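Local coordinates for protein caspase Nc subunit 1 (Drosophila melanogaster, PDB 2FP3) that acts as an initiator caspase, a cysteine endopeptidase of the peptidase C14A family in the activation cascade of the caspases that execute apoptosis in the fly, at residues L276-T279 and S280-V283; A82-D85 and S86-I90; K113-T116 and M117-S121. The protein carries 2 engineered substitutions. One frame throughout, in Å; residues are numbered along the deposited sequence.

Interaction 1: residues L276-T279 and S280-V283; sequences LKKT and SEAV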
ATOM      1  N   LEU A 276      -2.119   9.269  -6.257  1.00 36.95           N
ATOM      2  CA  LEU A 276      -3.234   8.318  -6.247  1.00 36.49           C
ATOM      3  C   LEU A 276      -4.302   8.749  -7.245  1.00 38.32           C
ATOM      4  O   LEU A 276      -4.892   7.910  -7.908  1.00 41.09           O
ATOM      5  CB  LEU A 276      -3.853   8.193  -4.843  1.00 34.15           C
ATOM      6  CG  LEU A 276      -3.007   7.497  -3.772  1.00 34.54           C
ATOM      7  CD1 LEU A 276      -3.717   7.526  -2.439  1.00 34.04           C
ATOM      8  CD2 LEU A 276      -2.728   6.065  -4.179  1.00 31.91           C
ATOM      9  N   LYS A 277      -4.566  10.048  -7.348  1.00 40.01           N
ATOM     10  CA  LYS A 277      -5.550  10.516  -8.318  1.00 39.36           C
ATOM     11  C   LYS A 277      -4.999  10.236  -9.717  1.00 39.48           C
ATOM     12  O   LYS A 277      -5.739   9.796 -10.592  1.00 38.00           O
ATOM     13  CB  LYS A 277      -5.824  12.009  -8.173  1.00 37.16           C
ATOM     14  CG  LYS A 277      -6.629  12.403  -6.941  1.00 37.31           C
ATOM     15  CD  LYS A 277      -6.692  13.923  -6.861  1.00 38.91           C
ATOM     16  CE  LYS A 277      -6.992  14.425  -5.469  1.00 39.58           C
ATOM     17  NZ  LYS A 277      -5.963  14.076  -4.484  1.00 39.40           N
ATOM     18  N   LYS A 278      -3.702  10.478  -9.912  1.00 41.79           N
ATOM     19  CA  LYS A 278      -3.057  10.221 -11.203  1.00 45.37           C
ATOM     20  C   LYS A 278      -3.140   8.733 -11.505  1.00 43.36           C
ATOM     21  O   LYS A 278      -3.415   8.333 -12.628  1.00 44.22           O
ATOM     22  CB  LYS A 278      -1.581  10.629 -11.179  1.00 51.21           C
ATOM     23  CG  LYS A 278      -1.159  11.582 -12.296  1.00 61.66           C
ATOM     24  CD  LYS A 278      -1.355  10.989 -13.683  1.00 67.88           C
ATOM     25  CE  LYS A 278      -1.069  12.031 -14.760  1.00 72.30           C
ATOM     26  NZ  LYS A 278      -1.497  11.589 -16.115  1.00 75.26           N
ATOM     27  N   THR A 279      -2.895   7.911 -10.496  1.00 41.58           N
ATOM     28  CA  THR A 279      -2.967   6.474 -10.682  1.00 41.65           C
ATOM     29  C   THR A 279      -4.384   6.086 -11.106  1.00 44.63           C
ATOM     30  O   THR A 279      -4.572   5.370 -12.093  1.00 42.45           O
ATOM     31  CB  THR A 279      -2.592   5.739  -9.383  1.00 40.19           C
ATOM     32  OG1 THR A 279      -1.279   6.135  -8.987  1.00 39.48           O
ATOM     33  CG2 THR A 279      -2.615   4.234  -9.579  1.00 38.52           C
ATOM     34  N   SER A 280      -5.376   6.577 -10.364  1.00 44.86           N
ATOM     35  CA  SER A 280      -6.781   6.278 -10.646  1.00 45.74           C
ATOM     36  C   SER A 280      -7.241   6.779 -12.005  1.00 49.68           C
ATOM     37  O   SER A 280      -8.091   6.170 -12.638  1.00 51.15           O
ATOM     38  CB  SER A 280      -7.675   6.885  -9.572  1.00 44.74           C
ATOM     39  OG  SER A 280      -9.037   6.865  -9.966  1.00 40.80           O
ATOM     40  N   GLU A 281      -6.695   7.899 -12.444  1.00 53.20           N
ATOM     41  CA  GLU A 281      -7.066   8.459 -13.726  1.00 56.62           C
ATOM     42  C   GLU A 281      -6.436   7.612 -14.821  1.00 59.78           C
ATOM     43  O   GLU A 281      -7.066   7.299 -15.832  1.00 57.49           O
ATOM     44  CB  GLU A 281      -6.546   9.885 -13.838  1.00 58.50           C
ATOM     45  CG  GLU A 281      -6.903  10.556 -15.143  1.00 63.83           C
ATOM     46  CD  GLU A 281      -5.826  11.500 -15.603  1.00 66.41           C
ATOM     47  OE1 GLU A 281      -4.732  11.019 -15.980  1.00 67.74           O
ATOM     48  OE2 GLU A 281      -6.070  12.721 -15.575  1.00 67.68           O
ATOM     49  N   ALA A 282      -5.177   7.246 -14.598  1.00 60.61           N
ATOM     50  CA  ALA A 282      -4.412   6.444 -15.541  1.00 63.61           C
ATOM     51  C   ALA A 282      -5.013   5.061 -15.736  1.00 65.01           C
ATOM     52  O   ALA A 282      -5.389   4.689 -16.846  1.00 67.61           O
ATOM     53  CB  ALA A 282      -2.984   6.319 -15.056  1.00 61.52           C
ATOM     54  N   VAL A 283      -5.100   4.303 -14.650  1.00 70.11           N
ATOM     55  CA  VAL A 283      -5.650   2.956 -14.699  1.00 74.40           C
ATOM     56  C   VAL A 283      -7.066   2.974 -15.274  1.00 71.80           C
ATOM     57  O   VAL A 283      -7.526   1.988 -15.849  1.00 68.11           O
ATOM     58  CB  VAL A 283      -5.669   2.319 -13.283  1.00 76.54           C
ATOM     59  CG1 VAL A 283      -6.610   3.097 -12.376  1.00 83.89           C
ATOM     60  CG2 VAL A 283      -6.078   0.858 -13.362  1.00 82.80           C
TER
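Lys-278 and Glu-281, three residues apart on helix 272-284, slant across each other at the solvent side of the helix and meet at NZ and OE1. NZ of Lys-278 stands 3.3 Å from OE1 of Glu-281, a long salt bridge. The ammonium comes to the syn side of the carboxylate, 18° out of its plane. Both chains bend at CB-CG to make this meeting: Lys-278 turns along the helix at chi2 -61°, while Glu-281, with CG anti to the backbone N, twists its chain about the same bond. The aliphatic part of the lysine stays farther off, CE lying 4.0 Å from OE1 of Glu-281.

Beneath the pair runs the regular i to i+4 ladder. Ser-280 N reaches Leu-276 O at 2.8 Å, and Val-283 N reaches Thr-279 O at 2.8 Å, the latter nearly straight. CG1 of Val-283, set between its own N and carbonyl carbon at chi1 64°, leans over that same oxygen, 3.1 Å from Thr-279 O. Thr-279 lays its hydroxyl back beside its own N, where OG1 bonds to Ile-275 O, and its side chain packs on Phe-259. Ser-280 OG, anti to the backbone N, bonds to Gly-296 O, outside the helix.

Leu-276, Thr-279 and Val-283 form the buried side of this amphipathic helix, resting on Tyr-255, Phe-259 and Trp-254 of helix 251-266; Leu-276 also touches strand 233-237 of the central caspase sheet. The helix is thus layered on its neighbour by apolar groups, whereas its charged pair lies at the surface. A single long contact between exposed side chains probably contributes little binding energy; the apolar face, with the Ser-280 to Gly-296 bond, probably does more to seat the helix.

Interaction 2: residues A82-D85 and S86-I90; sequences AEKD and SKSLI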
ATOM      1  N   ALA A  82       1.364 -12.429 -10.297  1.00 83.00           N
ATOM      2  CA  ALA A  82       1.441 -11.713  -9.031  1.00 74.20           C
ATOM      3  C   ALA A  82       2.874 -11.362  -8.646  1.00 73.76           C
ATOM      4  O   ALA A  82       3.141 -10.251  -8.178  1.00 77.90           O
ATOM      5  CB  ALA A  82       0.793 -12.541  -7.927  1.00 58.80           C
ATOM      6  N   GLU A  83       3.796 -12.302  -8.835  1.00 79.51           N
ATOM      7  CA  GLU A  83       5.191 -12.054  -8.490  1.00 83.04           C
ATOM      8  C   GLU A  83       5.716 -10.828  -9.224  1.00 75.26           C
ATOM      9  O   GLU A  83       6.643 -10.166  -8.759  1.00 72.76           O
ATOM     10  CB  GLU A  83       6.064 -13.274  -8.814  1.00 96.19           C
ATOM     11  CG  GLU A  83       6.057 -13.711 -10.269  1.00116.78           C
ATOM     12  CD  GLU A  83       4.702 -14.216 -10.723  1.00127.36           C
ATOM     13  OE1 GLU A  83       4.148 -15.122 -10.065  1.00132.84           O
ATOM     14  OE2 GLU A  83       4.194 -13.708 -11.744  1.00133.44           O
ATOM     15  N   LYS A  84       5.115 -10.518 -10.365  1.00 68.62           N
ATOM     16  CA  LYS A  84       5.534  -9.358 -11.140  1.00 65.32           C
ATOM     17  C   LYS A  84       5.264  -8.097 -10.323  1.00 60.76           C
ATOM     18  O   LYS A  84       5.993  -7.107 -10.423  1.00 61.83           O
ATOM     19  CB  LYS A  84       4.764  -9.299 -12.465  1.00 67.56           C
ATOM     20  CG  LYS A  84       5.495  -8.583 -13.600  1.00 70.86           C
ATOM     21  CD  LYS A  84       5.739  -7.104 -13.316  1.00 74.83           C
ATOM     22  CE  LYS A  84       6.396  -6.423 -14.511  1.00 76.19           C
ATOM     23  NZ  LYS A  84       6.610  -4.967 -14.304  1.00 76.49           N
ATOM     24  N   ASP A  85       4.210  -8.136  -9.512  1.00 57.56           N
ATOM     25  CA  ASP A  85       3.859  -6.996  -8.679  1.00 54.24           C
ATOM     26  C   ASP A  85       4.852  -6.863  -7.516  1.00 49.42           C
ATOM     27  O   ASP A  85       5.323  -5.768  -7.197  1.00 44.76           O
ATOM     28  CB  ASP A  85       2.427  -7.144  -8.147  1.00 57.82           C
ATOM     29  CG  ASP A  85       1.386  -7.190  -9.262  1.00 61.70           C
ATOM     30  OD1 ASP A  85       1.533  -6.440 -10.247  1.00 63.82           O
ATOM     31  OD2 ASP A  85       0.412  -7.965  -9.145  1.00 64.95           O
ATOM     32  N   SER A  86       5.171  -7.986  -6.889  1.00 47.76           N
ATOM     33  CA  SER A  86       6.108  -7.988  -5.783  1.00 49.60           C
ATOM     34  C   SER A  86       7.414  -7.320  -6.192  1.00 51.61           C
ATOM     35  O   SER A  86       7.984  -6.544  -5.425  1.00 50.65           O
ATOM     36  CB  SER A  86       6.387  -9.420  -5.343  1.00 48.06           C
ATOM     37  OG  SER A  86       5.188 -10.068  -4.980  1.00 49.26           O
ATOM     38  N   LYS A  87       7.877  -7.625  -7.404  1.00 56.35           N
ATOM     39  CA  LYS A  87       9.121  -7.060  -7.915  1.00 64.26           C
ATOM     40  C   LYS A  87       9.003  -5.552  -8.076  1.00 56.06           C
ATOM     41  O   LYS A  87       9.883  -4.798  -7.652  1.00 54.53           O
ATOM     42  CB  LYS A  87       9.481  -7.683  -9.269  1.00 83.72           C
ATOM     43  CG  LYS A  87       9.533  -9.208  -9.282  1.00112.88           C
ATOM     44  CD  LYS A  87       9.761  -9.741 -10.699  1.00134.95           C
ATOM     45  CE  LYS A  87       9.576 -11.256 -10.791  1.00147.48           C
ATOM     46  NZ  LYS A  87      10.588 -12.016 -10.008  1.00157.65           N
ATOM     47  N   SER A  88       7.917  -5.108  -8.697  1.00 49.56           N
ATOM     48  CA  SER A  88       7.692  -3.685  -8.903  1.00 46.91           C
ATOM     49  C   SER A  88       7.647  -2.933  -7.568  1.00 44.81           C
ATOM     50  O   SER A  88       8.327  -1.921  -7.389  1.00 40.86           O
ATOM     51  CB  SER A  88       6.377  -3.466  -9.656  1.00 49.63           C
ATOM     52  OG  SER A  88       6.415  -4.039 -10.955  1.00 54.22           O
ATOM     53  N   LEU A  89       6.848  -3.428  -6.628  1.00 40.68           N
ATOM     54  CA  LEU A  89       6.741  -2.764  -5.339  1.00 40.92           C
ATOM     55  C   LEU A  89       8.081  -2.736  -4.618  1.00 41.77           C
ATOM     56  O   LEU A  89       8.502  -1.683  -4.126  1.00 39.58           O
ATOM     57  CB  LEU A  89       5.681  -3.446  -4.471  1.00 39.48           C
ATOM     58  CG  LEU A  89       4.237  -3.208  -4.930  1.00 40.29           C
ATOM     59  CD1 LEU A  89       3.300  -4.177  -4.235  1.00 37.18           C
ATOM     60  CD2 LEU A  89       3.841  -1.766  -4.656  1.00 37.04           C
ATOM     61  N   ILE A  90       8.759  -3.880  -4.555  1.00 42.20           N
ATOM     62  CA  ILE A  90      10.048  -3.927  -3.882  1.00 41.26           C
ATOM     63  C   ILE A  90      11.009  -2.941  -4.529  1.00 43.80           C
ATOM     64  O   ILE A  90      11.604  -2.106  -3.850  1.00 44.38           O
ATOM     65  CB  ILE A  90      10.645  -5.355  -3.899  1.00 40.21           C
ATOM     66  CG1 ILE A  90       9.853  -6.242  -2.937  1.00 37.62           C
ATOM     67  CG2 ILE A  90      12.115  -5.332  -3.457  1.00 36.67           C
ATOM     68  CD1 ILE A  90      10.084  -7.736  -3.125  1.00 38.99           C
TER
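The carbonyl oxygen of Lys-84 faces two groups of Ser-88 one turn further along helix 82-95. Ser-88 N donates to Lys-84 O at 3.3 Å from a position tilted 31° out of the carbonyl plane, and Ser-88 OG lies 3.1 Å from Lys-84 O. With chi1 -63°, OG lies beside its own backbone N, which brings it back toward this carbonyl. The lysine chain bends at chi2 and carries NZ to Ser-88 OG in a weak bond of 3.5 Å; Gln-257 NE2 also bonds this hydroxyl.

Next along the helix, Leu-89 N meets Asp-85 O at 2.9 Å, almost perfectly straight at 178°. The Asp-85 carboxylate turns from the ladder to Ser-253 OG, while Ser-86 OG takes Asn-68 ND2. On the exposed side, CG of Lys-87 lies 3.1 Å from Glu-83 O.

This is the helix of a right-handed beta-alpha-beta crossover between strands 62-68 and 98-103, with Leu-89 packed against Met-66, Val-133 and Met-135. Asp-85 and Ser-88 bridge to helix 251-266 through Ser-253 and Gln-257, whereas Ser-86 pairs with Asn-68 on the side of strand 62-68. The buried Asp-85 carboxylate thus has OD2 satisfied by a hydroxyl, and the Ser-88 hydroxyl, set among a carbonyl, an amine and an amide, is probably fixed in its rotation.

Interaction 3: residues K113-T116 and M117-S121; sequences KLLT and MVTSS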
ATOM      1  N   LYS A 113      -0.147 -12.178  12.828  1.00 56.72           N
ATOM      2  CA  LYS A 113       0.997 -12.284  13.708  1.00 62.71           C
ATOM      3  C   LYS A 113       2.114 -11.446  13.095  1.00 54.99           C
ATOM      4  O   LYS A 113       2.810 -10.722  13.805  1.00 52.91           O
ATOM      5  CB  LYS A 113       1.436 -13.742  13.868  1.00 79.68           C
ATOM      6  CG  LYS A 113       2.524 -13.930  14.921  1.00104.00           C
ATOM      7  CD  LYS A 113       2.769 -15.398  15.246  1.00122.79           C
ATOM      8  CE  LYS A 113       3.828 -15.552  16.335  1.00133.51           C
ATOM      9  NZ  LYS A 113       3.994 -16.967  16.775  1.00141.06           N
ATOM     10  N   LEU A 114       2.268 -11.540  11.776  1.00 49.43           N
ATOM     11  CA  LEU A 114       3.289 -10.771  11.066  1.00 48.98           C
ATOM     12  C   LEU A 114       3.030  -9.286  11.261  1.00 45.34           C
ATOM     13  O   LEU A 114       3.931  -8.516  11.576  1.00 38.89           O
ATOM     14  CB  LEU A 114       3.239 -11.045   9.562  1.00 53.52           C
ATOM     15  CG  LEU A 114       3.484 -12.446   9.021  1.00 62.75           C
ATOM     16  CD1 LEU A 114       3.399 -12.386   7.503  1.00 66.53           C
ATOM     17  CD2 LEU A 114       4.849 -12.964   9.474  1.00 67.17           C
ATOM     18  N   LEU A 115       1.778  -8.903  11.043  1.00 40.87           N
ATOM     19  CA  LEU A 115       1.352  -7.522  11.156  1.00 44.66           C
ATOM     20  C   LEU A 115       1.732  -6.939  12.503  1.00 47.19           C
ATOM     21  O   LEU A 115       2.338  -5.864  12.579  1.00 45.60           O
ATOM     22  CB  LEU A 115      -0.160  -7.432  10.935  1.00 41.78           C
ATOM     23  CG  LEU A 115      -0.840  -6.071  11.080  1.00 42.18           C
ATOM     24  CD1 LEU A 115      -0.166  -5.025  10.202  1.00 39.63           C
ATOM     25  CD2 LEU A 115      -2.298  -6.229  10.696  1.00 42.94           C
ATOM     26  N   THR A 116       1.391  -7.664  13.562  1.00 45.56           N
ATOM     27  CA  THR A 116       1.687  -7.222  14.917  1.00 43.93           C
ATOM     28  C   THR A 116       3.184  -7.121  15.166  1.00 44.24           C
ATOM     29  O   THR A 116       3.655  -6.178  15.801  1.00 48.05           O
ATOM     30  CB  THR A 116       1.092  -8.187  15.947  1.00 45.63           C
ATOM     31  OG1 THR A 116      -0.312  -8.346  15.693  1.00 42.94           O
ATOM     32  CG2 THR A 116       1.303  -7.653  17.349  1.00 39.35           C
ATOM     33  N   MET A 117       3.921  -8.104  14.668  1.00 44.62           N
ATOM     34  CA  MET A 117       5.364  -8.154  14.829  1.00 44.62           C
ATOM     35  C   MET A 117       5.999  -6.941  14.135  1.00 43.30           C
ATOM     36  O   MET A 117       6.961  -6.332  14.620  1.00 37.99           O
ATOM     37  CB  MET A 117       5.882  -9.445  14.196  1.00 51.33           C
ATOM     38  CG  MET A 117       7.034 -10.110  14.919  1.00 66.11           C
ATOM     39  SD  MET A 117       7.566 -11.607  14.039  1.00 76.95           S
ATOM     40  CE  MET A 117       6.174 -12.712  14.343  1.00 80.94           C
ATOM     41  N   VAL A 118       5.447  -6.594  12.984  1.00 38.74           N
ATOM     42  CA  VAL A 118       5.959  -5.480  12.223  1.00 39.37           C
ATOM     43  C   VAL A 118       5.614  -4.145  12.867  1.00 41.40           C
ATOM     44  O   VAL A 118       6.504  -3.323  13.094  1.00 43.68           O
ATOM     45  CB  VAL A 118       5.445  -5.546  10.773  1.00 39.11           C
ATOM     46  CG1 VAL A 118       5.728  -4.242  10.049  1.00 36.62           C
ATOM     47  CG2 VAL A 118       6.129  -6.714  10.055  1.00 34.57           C
ATOM     48  N   THR A 119       4.341  -3.935  13.195  1.00 42.18           N
ATOM     49  CA  THR A 119       3.937  -2.670  13.793  1.00 39.24           C
ATOM     50  C   THR A 119       4.514  -2.466  15.181  1.00 39.31           C
ATOM     51  O   THR A 119       4.615  -1.336  15.647  1.00 37.92           O
ATOM     52  CB  THR A 119       2.401  -2.509  13.822  1.00 39.11           C
ATOM     53  OG1 THR A 119       1.787  -3.716  14.288  1.00 42.37           O
ATOM     54  CG2 THR A 119       1.886  -2.204  12.426  1.00 41.03           C
ATOM     55  N   SER A 120       4.908  -3.555  15.832  1.00 38.86           N
ATOM     56  CA  SER A 120       5.520  -3.480  17.156  1.00 40.19           C
ATOM     57  C   SER A 120       7.051  -3.484  17.080  1.00 40.35           C
ATOM     58  O   SER A 120       7.738  -3.406  18.106  1.00 40.27           O
ATOM     59  CB  SER A 120       5.064  -4.656  18.012  1.00 41.18           C
ATOM     60  OG  SER A 120       3.848  -4.342  18.660  1.00 49.27           O
ATOM     61  N   SER A 121       7.572  -3.565  15.858  1.00 38.72           N
ATOM     62  CA  SER A 121       9.008  -3.610  15.626  1.00 38.62           C
ATOM     63  C   SER A 121       9.755  -2.324  15.962  1.00 39.93           C
ATOM     64  O   SER A 121       9.217  -1.215  15.870  1.00 37.77           O
ATOM     65  CB  SER A 121       9.300  -3.954  14.160  1.00 36.87           C
ATOM     66  OG  SER A 121       9.295  -2.787  13.338  1.00 35.24           O
TER
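Met-117 folds back one turn along helix 108-119 to lie across Lys-113. Its CB sits 3.3 Å from Lys-113 O and nearly as near Leu-114 O. CG and SD carry the chain outward in an extended run before a bend at chi3 -70° turns the methyl back. CE then rests 3.9 Å from Lys-113 CG, an apolar touch with the aliphatic part of a lysine that is itself poorly ordered. Beneath it, Met-117 N bonds to Lys-113 O at 3.0 Å.

The other side of the helix faces the central sheet of the caspase fold: Leu-115 and Val-118 rest on Leu-65 of strand 62-68, while Thr-119 packs on His-163 and Cys-169 of neighbouring loops. CD1 of Leu-115 approaches CG2 of Thr-119 at 4.1 Å. Leu-115 O takes Thr-119 N at 2.8 Å, almost in line at 174°.

The helix ends here. Ser-120 N still reaches Thr-116 O at 2.9 Å, though bent to 136°, and Val-118 O receives both N and OG of Ser-121. Ser-121 is the N-cap of helix 122-126, its OG bonded to Val-124 N.

All three contacts lie in the caspase domain, each a local stretch of a different helix around one mixed sheet. Along the chain interaction 2 comes first, on helix 82-95, then interaction 3, on helix 108-119, and last interaction 1, on helix 272-284. Helix 251-266 lies between interactions 1 and 2 and touches both; their centres are about 19 Å apart. Interactions 2 and 3, about 22 Å apart between centres, both pack on strand 62-68. Interactions 1 and 3, about 30 Å apart between centres, lie on opposite sides of the chain's centre. Helices thus sandwich the sheet that also carries the probable active-site histidine, His-137, on strand 130-139.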